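PDB 1VDW: fructose-bisphosphatase from Pyrococcus horikoshii, which probably hydrolyses fructose 1,6-bisphosphate to fructose 6-phosphate and phosphate in a magnesium-dependent reaction, as a homodimer of the inositol monophosphatase superfamily. Local coordinates for residues 195-199 with 200-204. Numbering follows the deposited sequence.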
ATOM      1  N   ASN A 195       0.697  19.617   4.705  1.00 15.51           N
ATOM      2  CA  ASN A 195       1.707  20.653   4.927  1.00 17.53           C
ATOM      3  C   ASN A 195       2.903  19.927   5.549  1.00 17.45           C
ATOM      4  O   ASN A 195       3.584  20.449   6.433  1.00 18.78           O
ATOM      5  CB  ASN A 195       1.180  21.727   5.887  1.00 20.46           C
ATOM      6  CG  ASN A 195       2.001  22.996   5.843  0.50 20.95           C
ATOM      7  OD1 ASN A 195       2.155  23.611   4.786  0.50 23.19           O
ATOM      8  ND2 ASN A 195       2.534  23.400   6.991  0.50 22.43           N
ATOM      9  N   TYR A 196       3.150  18.716   5.051  1.00 15.83           N
ATOM     10  CA  TYR A 196       4.202  17.830   5.544  1.00 16.50           C
ATOM     11  C   TYR A 196       5.305  17.500   4.533  1.00 15.47           C
ATOM     12  O   TYR A 196       6.470  17.363   4.899  1.00 16.60           O
ATOM     13  CB  TYR A 196       3.539  16.530   6.011  1.00 17.22           C
ATOM     14  CG  TYR A 196       4.476  15.424   6.437  1.00 19.13           C
ATOM     15  CD1 TYR A 196       5.039  15.409   7.712  1.00 22.31           C
ATOM     16  CD2 TYR A 196       4.768  14.367   5.574  1.00 19.84           C
ATOM     17  CE1 TYR A 196       5.868  14.364   8.121  1.00 22.09           C
ATOM     18  CE2 TYR A 196       5.592  13.321   5.971  1.00 21.93           C
ATOM     19  CZ  TYR A 196       6.136  13.323   7.246  1.00 22.26           C
ATOM     20  OH  TYR A 196       6.934  12.275   7.646  1.00 25.05           O
ATOM     21  N   LEU A 197       4.933  17.353   3.267  1.00 14.06           N
ATOM     22  CA  LEU A 197       5.893  17.010   2.222  1.00 14.15           C
ATOM     23  C   LEU A 197       6.946  18.075   1.973  1.00 13.76           C
ATOM     24  O   LEU A 197       6.722  19.256   2.223  1.00 16.16           O
ATOM     25  CB  LEU A 197       5.158  16.733   0.910  1.00 12.70           C
ATOM     26  CG  LEU A 197       4.182  15.556   0.881  1.00 13.49           C
ATOM     27  CD1 LEU A 197       3.429  15.563  -0.439  1.00 14.16           C
ATOM     28  CD2 LEU A 197       4.936  14.252   1.065  1.00 13.58           C
ATOM     29  N   ARG A 198       8.098  17.638   1.475  1.00 14.72           N
ATOM     30  CA  ARG A 198       9.198  18.535   1.138  1.00 14.47           C
ATOM     31  C   ARG A 198       9.427  18.395  -0.364  1.00 15.34           C
ATOM     32  O   ARG A 198       9.006  17.408  -0.970  1.00 14.24           O
ATOM     33  CB  ARG A 198      10.467  18.133   1.891  1.00 17.19           C
ATOM     34  CG  ARG A 198      10.291  18.060   3.399  1.00 22.55           C
ATOM     35  CD  ARG A 198       9.981  19.423   3.991  1.00 26.97           C
ATOM     36  NE  ARG A 198      11.103  19.951   4.760  1.00 32.65           N
ATOM     37  CZ  ARG A 198      11.555  19.412   5.889  1.00 33.97           C
ATOM     38  NH1 ARG A 198      10.977  18.326   6.388  1.00 35.59           N
ATOM     39  NH2 ARG A 198      12.584  19.958   6.522  1.00 35.69           N
ATOM     40  N   PRO A 199      10.092  19.379  -0.992  1.00 14.39           N
ATOM     41  CA  PRO A 199      10.339  19.289  -2.435  1.00 14.06           C
ATOM     42  C   PRO A 199      11.087  18.007  -2.806  1.00 14.36           C
ATOM     43  O   PRO A 199      10.875  17.438  -3.877  1.00 15.09           O
ATOM     44  CB  PRO A 199      11.161  20.544  -2.717  1.00 15.01           C
ATOM     45  CG  PRO A 199      10.626  21.518  -1.713  1.00 15.53           C
ATOM     46  CD  PRO A 199      10.548  20.677  -0.461  1.00 14.91           C
ATOM     47  N   THR A 200      11.958  17.556  -1.910  1.00 13.59           N
ATOM     48  CA  THR A 200      12.737  16.342  -2.135  1.00 14.09           C
ATOM     49  C   THR A 200      11.854  15.096  -2.247  1.00 13.56           C
ATOM     50  O   THR A 200      12.211  14.128  -2.928  1.00 13.72           O
ATOM     51  CB  THR A 200      13.764  16.133  -1.001  1.00 15.10           C
ATOM     52  OG1 THR A 200      13.111  16.266   0.269  1.00 16.90           O
ATOM     53  CG2 THR A 200      14.878  17.167  -1.100  1.00 17.83           C
ATOM     54  N   ASP A 201      10.700  15.123  -1.584  1.00 12.40           N
ATOM     55  CA  ASP A 201       9.777  13.991  -1.617  1.00 12.13           C
ATOM     56  C   ASP A 201       9.041  13.870  -2.941  1.00 10.81           C
ATOM     57  O   ASP A 201       8.783  12.767  -3.427  1.00 11.63           O
ATOM     58  CB  ASP A 201       8.695  14.124  -0.538  1.00 12.60           C
ATOM     59  CG  ASP A 201       9.237  14.029   0.866  1.00 13.61           C
ATOM     60  OD1 ASP A 201      10.086  13.154   1.126  1.00 14.95           O
ATOM     61  OD2 ASP A 201       8.783  14.823   1.722  1.00 14.82           O
ATOM     62  N   ILE A 202       8.710  15.013  -3.529  1.00 11.75           N
ATOM     63  CA  ILE A 202       7.904  15.031  -4.738  1.00 11.31           C
ATOM     64  C   ILE A 202       8.536  15.392  -6.069  1.00 11.03           C
ATOM     65  O   ILE A 202       7.904  15.226  -7.105  1.00 10.85           O
ATOM     66  CB  ILE A 202       6.706  15.986  -4.555  1.00 12.37           C
ATOM     67  CG1 ILE A 202       7.212  17.422  -4.379  1.00 14.44           C
ATOM     68  CG2 ILE A 202       5.889  15.573  -3.336  1.00 13.62           C
ATOM     69  CD1 ILE A 202       6.119  18.471  -4.411  1.00 17.81           C
ATOM     70  N   ALA A 203       9.769  15.881  -6.058  1.00 11.11           N
ATOM     71  CA  ALA A 203      10.399  16.314  -7.296  1.00 11.10           C
ATOM     72  C   ALA A 203      10.311  15.340  -8.466  1.00  9.34           C
ATOM     73  O   ALA A 203       9.787  15.681  -9.524  1.00 10.50           O
ATOM     74  CB  ALA A 203      11.853  16.692  -7.033  1.00 12.42           C
ATOM     75  N   ALA A 204      10.815  14.127  -8.285  1.00 10.36           N
ATOM     76  CA  ALA A 204      10.786  13.157  -9.371  1.00  9.44           C
ATOM     77  C   ALA A 204       9.363  12.774  -9.765  1.00  9.06           C
ATOM     78  O   ALA A 204       9.043  12.670 -10.947  1.00  9.71           O
ATOM     79  CB  ALA A 204      11.577  11.911  -8.983  1.00 10.74           C
TER
HETATM   80  O   HOH W   1       8.527  15.124   4.373  1.00 31.10           O
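Asp201 reaches back from the first turn of helix 199-211 and takes the backbone N-H of Arg198, the N-cap residue, with OD2 at 2.9 Å from Arg198 N. The bond is fairly straight (157°) and meets the anti side of the carboxylate, somewhat out of its plane. It is returned by Asp201 N, which donates to Arg198 O at 2.9 Å from above the carbonyl plane, so backbone and side chain of one residue hold both polar groups of the cap. CG of Asp201 stands beside its own backbone N (chi1 -66°), which turns the carboxylate toward the incoming chain. Pro199 opens the helix proper, and its carbonyl receives Ala203 N at 2.9 Å and a weak, long bond from Ile202 N.

Packing is tight on the side of Leu197 and Ile202. Their side chains cross at about a right angle, CD1 of Leu197 lying 3.8 Å from CG2 of Ile202, while the other leucine methyl, CD2, rests 3.9 Å from OD2 of Asp201. Ile175 and strand 234-239 complete this buried apolar cluster. The looser side is wet: a water bridges Tyr196 O and Asp201 OD2, 2.7 Å from the latter, and lies above one face of the Tyr196 ring, displaced toward its rim. Arg198 bends its chain away from the helix and forms a salt bridge with Glu68, its NH1 staying 6.2 Å from OD2 of Asp201.

OD1 of Asp201 turns toward Asp84, as expected of two carboxylates predicted to share a magnesium site. Asp201 begins the Asp-x-Ala-Ala-Gly signature of the inositol monophosphatase superfamily, whose aspartate, here in the first helical turn, is a predicted magnesium ligand beside Glu68 and Asp84.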